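Local coordinates for Slr1951 protein (Synechocystis sp., PDB 3HX1) that is of unknown function but carries an FHA domain, a fold that in relatives recognises phosphothreonine peptides, so it probably mediates phosphorylation-dependent protein binding, at residues Ile44-His53 with Val103-Arg111; Ala66-Asp74 with Lys90-Thr98. All blocks are in the same frame, centred on the assembly; numbering follows the deposited sequence.

Contact 1 (Ile44-His53 with Val103-Arg111)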
# COMPACT_ATOMS: atom_id res chain seq x y z
N ILE A 44 -2.08 3.44 -7.49
CA ILE A 44 -0.74 3.96 -7.26
C ILE A 44 -0.18 4.11 -8.66
O ILE A 44 0.29 3.15 -9.27
CB ILE A 44 0.15 3.00 -6.46
CG1 ILE A 44 -0.14 3.12 -4.96
CG2 ILE A 44 1.60 3.38 -6.66
CD1 ILE A 44 -1.52 2.78 -4.56
N LYS A 45 -0.26 5.34 -9.17
CA LYS A 45 0.19 5.68 -10.51
C LYS A 45 1.69 5.64 -10.73
O LYS A 45 2.42 6.52 -10.26
CB LYS A 45 -0.34 7.08 -10.87
CG LYS A 45 0.08 7.60 -12.23
CD LYS A 45 -0.29 9.08 -12.36
CE LYS A 45 0.15 9.68 -13.69
NZ LYS A 45 0.03 11.17 -13.69
N SER A 46 2.14 4.61 -11.45
CA SER A 46 3.55 4.41 -11.80
C SER A 46 3.71 3.18 -12.67
O SER A 46 2.87 2.29 -12.65
CB SER A 46 4.43 4.23 -10.56
OG SER A 46 5.79 4.15 -10.94
N GLN A 47 4.80 3.14 -13.42
CA GLN A 47 5.09 2.02 -14.31
C GLN A 47 5.81 0.92 -13.56
O GLN A 47 5.87 -0.22 -14.02
CB GLN A 47 5.94 2.48 -15.48
CG GLN A 47 7.24 3.16 -15.08
CD GLN A 47 8.18 3.37 -16.26
OE1 GLN A 47 7.74 3.70 -17.36
NE2 GLN A 47 9.47 3.18 -16.03
N PHE A 48 6.37 1.26 -12.41
CA PHE A 48 7.10 0.29 -11.60
C PHE A 48 6.13 -0.49 -10.73
O PHE A 48 6.50 -1.43 -10.05
CB PHE A 48 8.14 0.99 -10.74
CG PHE A 48 9.09 1.86 -11.53
CD1 PHE A 48 9.58 1.44 -12.76
CD2 PHE A 48 9.53 3.07 -11.02
CE1 PHE A 48 10.50 2.20 -13.46
CE2 PHE A 48 10.45 3.85 -11.72
CZ PHE A 48 10.93 3.41 -12.94
N VAL A 49 4.87 -0.07 -10.75
CA VAL A 49 3.83 -0.72 -9.97
C VAL A 49 2.97 -1.60 -10.86
O VAL A 49 2.49 -1.17 -11.90
CB VAL A 49 2.93 0.32 -9.29
CG1 VAL A 49 1.70 -0.37 -8.69
CG2 VAL A 49 3.71 1.04 -8.22
N SER A 50 2.78 -2.85 -10.45
CA SER A 50 1.97 -3.77 -11.22
C SER A 50 0.51 -3.31 -11.24
O SER A 50 0.10 -2.47 -10.42
CB SER A 50 2.05 -5.18 -10.62
OG SER A 50 3.38 -5.66 -10.65
N ARG A 51 -0.27 -3.86 -12.16
CA ARG A 51 -1.68 -3.50 -12.26
C ARG A 51 -2.34 -3.65 -10.91
O ARG A 51 -3.10 -2.77 -10.49
CB ARG A 51 -2.37 -4.35 -13.32
CG ARG A 51 -1.91 -3.91 -14.70
CD ARG A 51 -2.49 -4.71 -15.84
NE ARG A 51 -2.13 -4.09 -17.10
CZ ARG A 51 -2.38 -4.61 -18.29
NH1 ARG A 51 -3.00 -5.78 -18.39
NH2 ARG A 51 -2.01 -3.96 -19.39
N ILE A 52 -2.03 -4.75 -10.24
CA ILE A 52 -2.52 -5.04 -8.89
C ILE A 52 -1.26 -5.52 -8.18
O ILE A 52 -0.84 -6.66 -8.33
CB ILE A 52 -3.57 -6.19 -8.86
CG1 ILE A 52 -4.79 -5.83 -9.72
CG2 ILE A 52 -3.99 -6.44 -7.43
CD1 ILE A 52 -5.72 -4.78 -9.13
N HIS A 53 -0.66 -4.61 -7.41
CA HIS A 53 0.59 -4.87 -6.71
C HIS A 53 0.49 -5.54 -5.35
O HIS A 53 1.38 -6.29 -4.95
CB HIS A 53 1.34 -3.54 -6.55
CG HIS A 53 2.82 -3.70 -6.42
ND1 HIS A 53 3.69 -3.54 -7.48
CD2 HIS A 53 3.59 -4.00 -5.34
CE1 HIS A 53 4.93 -3.72 -7.06
NE2 HIS A 53 4.90 -4.00 -5.77
N VAL A 103 8.11 1.19 0.54
CA VAL A 103 8.65 1.59 -0.76
C VAL A 103 8.35 0.46 -1.73
O VAL A 103 8.87 -0.65 -1.63
CB VAL A 103 10.15 1.86 -0.68
CG1 VAL A 103 10.69 2.14 -2.06
CG2 VAL A 103 10.39 3.07 0.22
N MSE A 104 7.48 0.79 -2.67
CA MSE A 104 7.03 -0.18 -3.62
C MSE A 104 7.31 0.01 -5.12
O MSE A 104 6.44 -0.30 -5.96
CB MSE A 104 5.55 -0.39 -3.32
CG MSE A 104 4.63 0.85 -3.24
SE MSE A 104 3.02 0.06 -3.66
CE MSE A 104 3.98 -0.29 -5.25
N GLY A 105 8.54 0.49 -5.40
CA GLY A 105 9.06 0.76 -6.74
C GLY A 105 9.89 2.07 -6.77
O GLY A 105 9.81 2.86 -5.83
N PRO A 106 10.71 2.32 -7.82
CA PRO A 106 11.51 3.56 -7.90
C PRO A 106 10.59 4.79 -7.82
O PRO A 106 9.67 4.95 -8.63
CB PRO A 106 12.18 3.46 -9.26
CG PRO A 106 12.35 1.97 -9.45
CD PRO A 106 11.02 1.43 -8.95
N GLN A 107 10.83 5.62 -6.81
CA GLN A 107 10.08 6.86 -6.63
C GLN A 107 8.64 6.71 -6.09
O GLN A 107 7.92 7.69 -5.99
CB GLN A 107 10.03 7.64 -7.95
CG GLN A 107 10.01 9.14 -7.79
CD GLN A 107 11.37 9.68 -7.39
OE1 GLN A 107 12.01 9.16 -6.47
NE2 GLN A 107 11.82 10.73 -8.07
N VAL A 108 8.22 5.50 -5.74
CA VAL A 108 6.85 5.33 -5.25
C VAL A 108 6.74 4.59 -3.92
O VAL A 108 7.42 3.61 -3.69
CB VAL A 108 5.98 4.62 -6.30
CG1 VAL A 108 6.52 3.24 -6.59
CG2 VAL A 108 4.55 4.56 -5.81
N SER A 109 5.84 5.06 -3.06
CA SER A 109 5.70 4.52 -1.71
C SER A 109 4.46 5.00 -0.96
O SER A 109 3.91 6.05 -1.29
CB SER A 109 6.90 4.99 -0.92
OG SER A 109 6.77 6.39 -0.64
N VAL A 110 4.05 4.25 0.07
CA VAL A 110 2.91 4.63 0.89
C VAL A 110 3.28 4.63 2.36
O VAL A 110 3.86 3.67 2.87
CB VAL A 110 1.69 3.68 0.71
CG1 VAL A 110 1.23 3.67 -0.74
CG2 VAL A 110 2.03 2.28 1.18
N ARG A 111 2.97 5.73 3.04
CA ARG A 111 3.24 5.84 4.45
C ARG A 111 1.92 5.62 5.15
O ARG A 111 0.87 5.99 4.63
CB ARG A 111 3.79 7.22 4.81
CG ARG A 111 5.23 7.46 4.41
CD ARG A 111 5.86 8.56 5.25
NE ARG A 111 5.82 8.24 6.68
CZ ARG A 111 5.08 8.89 7.57
NH1 ARG A 111 4.30 9.90 7.19
NH2 ARG A 111 5.10 8.54 8.85
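The methyl CE of selenomethionine M104 sits over the centre of the H53 imidazole, a CH-pi contact with 3.7 Å from M104 CE to the ring centroid and only 8° off the ring normal. CG of M104 sits between its own backbone N and carbonyl carbon (chi1 52°), and a bend at the end of the chain swings CE over the ring. V49 closes in on the same methyl, V49 CG2 to M104 CE 3.3 Å, and also meets V108 at 3.9 Å between V49 CG2 and V108 CG1. Next to V49, I44 crosses V108 at about a right angle, CG2 of I44 to CG2 of V108 at 3.3 Å; I44 CG1 barely reaches V110 CG1, at 4.5 Å. All six side chains are buried, and their closest contacts across are carbon to carbon.

H53 is held at both ring nitrogens: S50 N donates to H53 ND1 in the ring plane (3.2 Å), and NE2 bonds to G83 O. This loop before strand 54-58 matches the Ser-x-x-His signature of FHA domains, in which the histidine is structural and probably steadies the peptide-binding loops here too. Replacing H53 by an alanine would probably leave S50 N and G83 O without their mate and the M104 methyl without its aromatic platform.

The outer side is solvent-exposed and less well defined. Here P106, poorly ordered, lies with CG over one face of the F48 ring, at a separation the model leaves doubtful, and Q47 CG lies against the other. F48 N bonds to S46 OG at 3.3 Å in an ST turn. P106 belongs to the type II turn G105-V108, and a side chain on G105 would run into F48 CB and the preceding carbonyl.

Contact 2 (Ala66-Asp74 with Lys90-Thr98)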
# COMPACT_ATOMS: atom_id res chain seq x y z
N ALA A 66 -5.94 -2.44 16.40
CA ALA A 66 -5.89 -3.45 15.34
C ALA A 66 -5.90 -2.79 13.96
O ALA A 66 -6.88 -2.14 13.57
CB ALA A 66 -7.07 -4.40 15.48
N ALA A 67 -4.81 -2.98 13.22
CA ALA A 67 -4.66 -2.38 11.90
C ALA A 67 -4.74 -3.32 10.71
O ALA A 67 -5.32 -4.40 10.77
CB ALA A 67 -3.36 -1.59 11.84
N TYR A 68 -4.15 -2.86 9.61
CA TYR A 68 -4.13 -3.57 8.34
C TYR A 68 -2.84 -4.34 8.11
O TYR A 68 -1.77 -3.95 8.58
CB TYR A 68 -4.28 -2.57 7.19
CG TYR A 68 -5.65 -1.95 7.05
CD1 TYR A 68 -6.59 -2.49 6.17
CD2 TYR A 68 -6.01 -0.86 7.83
CE1 TYR A 68 -7.85 -1.95 6.07
CE2 TYR A 68 -7.29 -0.32 7.73
CZ TYR A 68 -8.20 -0.87 6.85
OH TYR A 68 -9.46 -0.33 6.75
N ARG A 69 -2.95 -5.44 7.37
CA ARG A 69 -1.80 -6.25 7.02
C ARG A 69 -1.71 -6.11 5.51
O ARG A 69 -2.73 -6.10 4.82
CB ARG A 69 -2.05 -7.70 7.40
CG ARG A 69 -1.12 -8.69 6.72
CD ARG A 69 -1.25 -10.10 7.30
NE ARG A 69 -0.69 -10.18 8.64
CZ ARG A 69 -0.27 -11.30 9.21
NH1 ARG A 69 -0.36 -12.46 8.56
NH2 ARG A 69 0.24 -11.27 10.44
N ILE A 70 -0.49 -5.99 4.99
CA ILE A 70 -0.30 -5.86 3.55
C ILE A 70 0.41 -7.09 3.00
O ILE A 70 1.45 -7.50 3.52
CB ILE A 70 0.52 -4.58 3.18
CG1 ILE A 70 0.79 -4.57 1.67
CG2 ILE A 70 1.83 -4.55 3.98
CD1 ILE A 70 1.48 -3.33 1.16
N ILE A 71 -0.15 -7.69 1.96
CA ILE A 71 0.42 -8.88 1.36
C ILE A 71 0.83 -8.53 -0.06
O ILE A 71 0.13 -7.80 -0.74
CB ILE A 71 -0.61 -10.03 1.34
CG1 ILE A 71 -1.03 -10.39 2.77
CG2 ILE A 71 -0.04 -11.25 0.66
CD1 ILE A 71 -2.28 -9.71 3.25
N ASP A 72 1.98 -9.03 -0.50
CA ASP A 72 2.45 -8.76 -1.85
C ASP A 72 1.72 -9.63 -2.85
O ASP A 72 1.36 -10.77 -2.53
CB ASP A 72 3.96 -9.01 -1.95
CG ASP A 72 4.51 -8.76 -3.35
OD1 ASP A 72 4.41 -7.62 -3.86
OD2 ASP A 72 5.05 -9.71 -3.95
N GLY A 73 1.50 -9.09 -4.04
CA GLY A 73 0.81 -9.81 -5.11
C GLY A 73 -0.67 -9.50 -5.25
O GLY A 73 -1.27 -8.92 -4.34
N ASP A 74 -1.26 -9.88 -6.38
CA ASP A 74 -2.69 -9.62 -6.59
C ASP A 74 -3.57 -10.62 -5.85
O ASP A 74 -3.06 -11.45 -5.09
CB ASP A 74 -3.06 -9.61 -8.09
CG ASP A 74 -2.56 -10.83 -8.84
OD1 ASP A 74 -2.57 -11.94 -8.26
OD2 ASP A 74 -2.16 -10.67 -10.01
N LYS A 90 12.90 -6.53 1.27
CA LYS A 90 11.69 -7.10 0.66
C LYS A 90 10.92 -8.02 1.61
O LYS A 90 11.49 -8.95 2.17
CB LYS A 90 12.06 -7.90 -0.58
CG LYS A 90 11.47 -7.38 -1.88
CD LYS A 90 12.20 -6.15 -2.38
CE LYS A 90 11.88 -5.89 -3.85
NZ LYS A 90 12.66 -4.74 -4.39
N VAL A 91 9.62 -7.78 1.75
CA VAL A 91 8.77 -8.59 2.61
C VAL A 91 7.57 -9.12 1.82
O VAL A 91 7.19 -8.56 0.79
CB VAL A 91 8.23 -7.77 3.79
CG1 VAL A 91 9.38 -7.34 4.68
CG2 VAL A 91 7.46 -6.56 3.27
N GLN A 92 6.97 -10.20 2.32
CA GLN A 92 5.81 -10.80 1.67
C GLN A 92 4.57 -10.14 2.22
O GLN A 92 3.73 -9.64 1.48
CB GLN A 92 5.75 -12.29 1.96
CG GLN A 92 6.95 -13.04 1.45
CD GLN A 92 7.18 -12.77 -0.00
OE1 GLN A 92 6.28 -12.96 -0.83
NE2 GLN A 92 8.38 -12.30 -0.34
N GLU A 93 4.47 -10.15 3.54
CA GLU A 93 3.36 -9.54 4.25
C GLU A 93 3.92 -8.80 5.45
O GLU A 93 4.99 -9.13 5.95
CB GLU A 93 2.32 -10.58 4.66
CG GLU A 93 2.86 -11.81 5.35
CD GLU A 93 1.78 -12.86 5.58
OE1 GLU A 93 0.84 -12.58 6.36
OE2 GLU A 93 1.86 -13.95 4.97
N HIS A 94 3.18 -7.81 5.93
CA HIS A 94 3.64 -7.00 7.04
C HIS A 94 2.46 -6.34 7.73
O HIS A 94 1.58 -5.79 7.06
CB HIS A 94 4.59 -5.94 6.49
CG HIS A 94 5.13 -4.99 7.51
ND1 HIS A 94 6.24 -5.26 8.28
CD2 HIS A 94 4.75 -3.73 7.83
CE1 HIS A 94 6.52 -4.22 9.04
NE2 HIS A 94 5.63 -3.27 8.78
N ILE A 95 2.43 -6.41 9.05
CA ILE A 95 1.35 -5.76 9.79
C ILE A 95 1.79 -4.31 9.89
O ILE A 95 2.71 -3.97 10.64
CB ILE A 95 1.16 -6.37 11.19
CG1 ILE A 95 0.69 -7.83 11.04
CG2 ILE A 95 0.15 -5.55 12.00
CD1 ILE A 95 0.23 -8.47 12.34
N ILE A 96 1.12 -3.46 9.11
CA ILE A 96 1.44 -2.04 9.04
C ILE A 96 1.32 -1.26 10.34
O ILE A 96 0.24 -1.12 10.91
CB ILE A 96 0.59 -1.35 7.98
CG1 ILE A 96 0.56 -2.21 6.71
CG2 ILE A 96 1.17 0.02 7.66
CD1 ILE A 96 -0.27 -1.63 5.60
N GLN A 97 2.46 -0.73 10.77
CA GLN A 97 2.57 0.07 11.98
C GLN A 97 2.59 1.55 11.60
O GLN A 97 3.17 1.92 10.57
CB GLN A 97 3.86 -0.28 12.72
CG GLN A 97 4.07 -1.77 12.97
CD GLN A 97 2.97 -2.39 13.82
OE1 GLN A 97 2.52 -1.80 14.80
NE2 GLN A 97 2.55 -3.59 13.45
N THR A 98 1.99 2.40 12.42
CA THR A 98 1.97 3.83 12.12
C THR A 98 3.38 4.38 12.05
O THR A 98 4.15 4.29 13.01
CB THR A 98 1.17 4.61 13.19
OG1 THR A 98 1.08 5.99 12.81
CG2 THR A 98 1.85 4.51 14.54
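Backbone bonds from Y68, I70 and D72 join strand 68-72 to strand 93-95 and the residues flanking it, Q92 and I96. I70 N donates to H94 O nearly straight, at 2.9 Å and 167°, within a hydrogen-bonded pair; the return bond from H94 N to I70 O is less certain. The ladder runs on at both ends: D72 N meets Q92 O at 2.7 Å, and I96 N reaches Y68 O at 3.0 Å. R69 with I95 and I71 with E93 are the non-hydrogen-bonded pairs between these links.

The charged interaction is diagonal, on the face of the sheet that carries R69, I71, E93 and I95. With chi1 at 163° the R69 chain runs out across the strand pair, and a bend at chi3 turns NH1 to E93 OE1 in a salt bridge modelled at 2.5 Å, so short that its exact length is uncertain. The guanidinium and carboxylate planes stand 82° apart, so the groups meet through one nitrogen and one oxygen rather than in a flat two-bond pairing. I95 packs along the guanidinium edge, its CG1 in the plane and its CD1 3.4 Å from R69 NH2.

Apolar contacts occupy both faces. The I71 and E93 stems lie side by side on the outer one. On the inner face I70 and I96 are buried, I70 CG2 to I96 CG1 at 3.8 Å, and the CB of H94 meets that same I70 methyl at 4.0 Å; L56 and L84 pack around I70.

Polar side-chain ends turn to other parts of the chain: H94 NE2 bonds to D100, Y68 OH to E29 O. R69 and E93 thus share the outward face with I71 and I95 while I70 and I96 are buried, in the antiparallel edge pair of the mixed sheet, one layer of the FHA beta sandwich.

In the fold
Contact 2 (66-74 with 90-98) is nested along the chain inside the loop closed by contact 1 (44-53 with 103-111). Their centres lie about 15 Å apart, on opposite sides of the chain centre. Strand 54-58 follows directly from the 44-53 loop and pairs with strand 68-72 in the mixed sheet. Strand 109-115, reached by contact 1, and strand 89-91, reached by contact 2, belong to the same antiparallel sheet. The contacts touch where H53 O probably accepts a hydrogen bond from G73 N, 2.9 Å away, and where I52 packs on D74. This ties the loop bearing H53 to the end of strand 68-72, near the loops that bind phosphopeptide in FHA relatives.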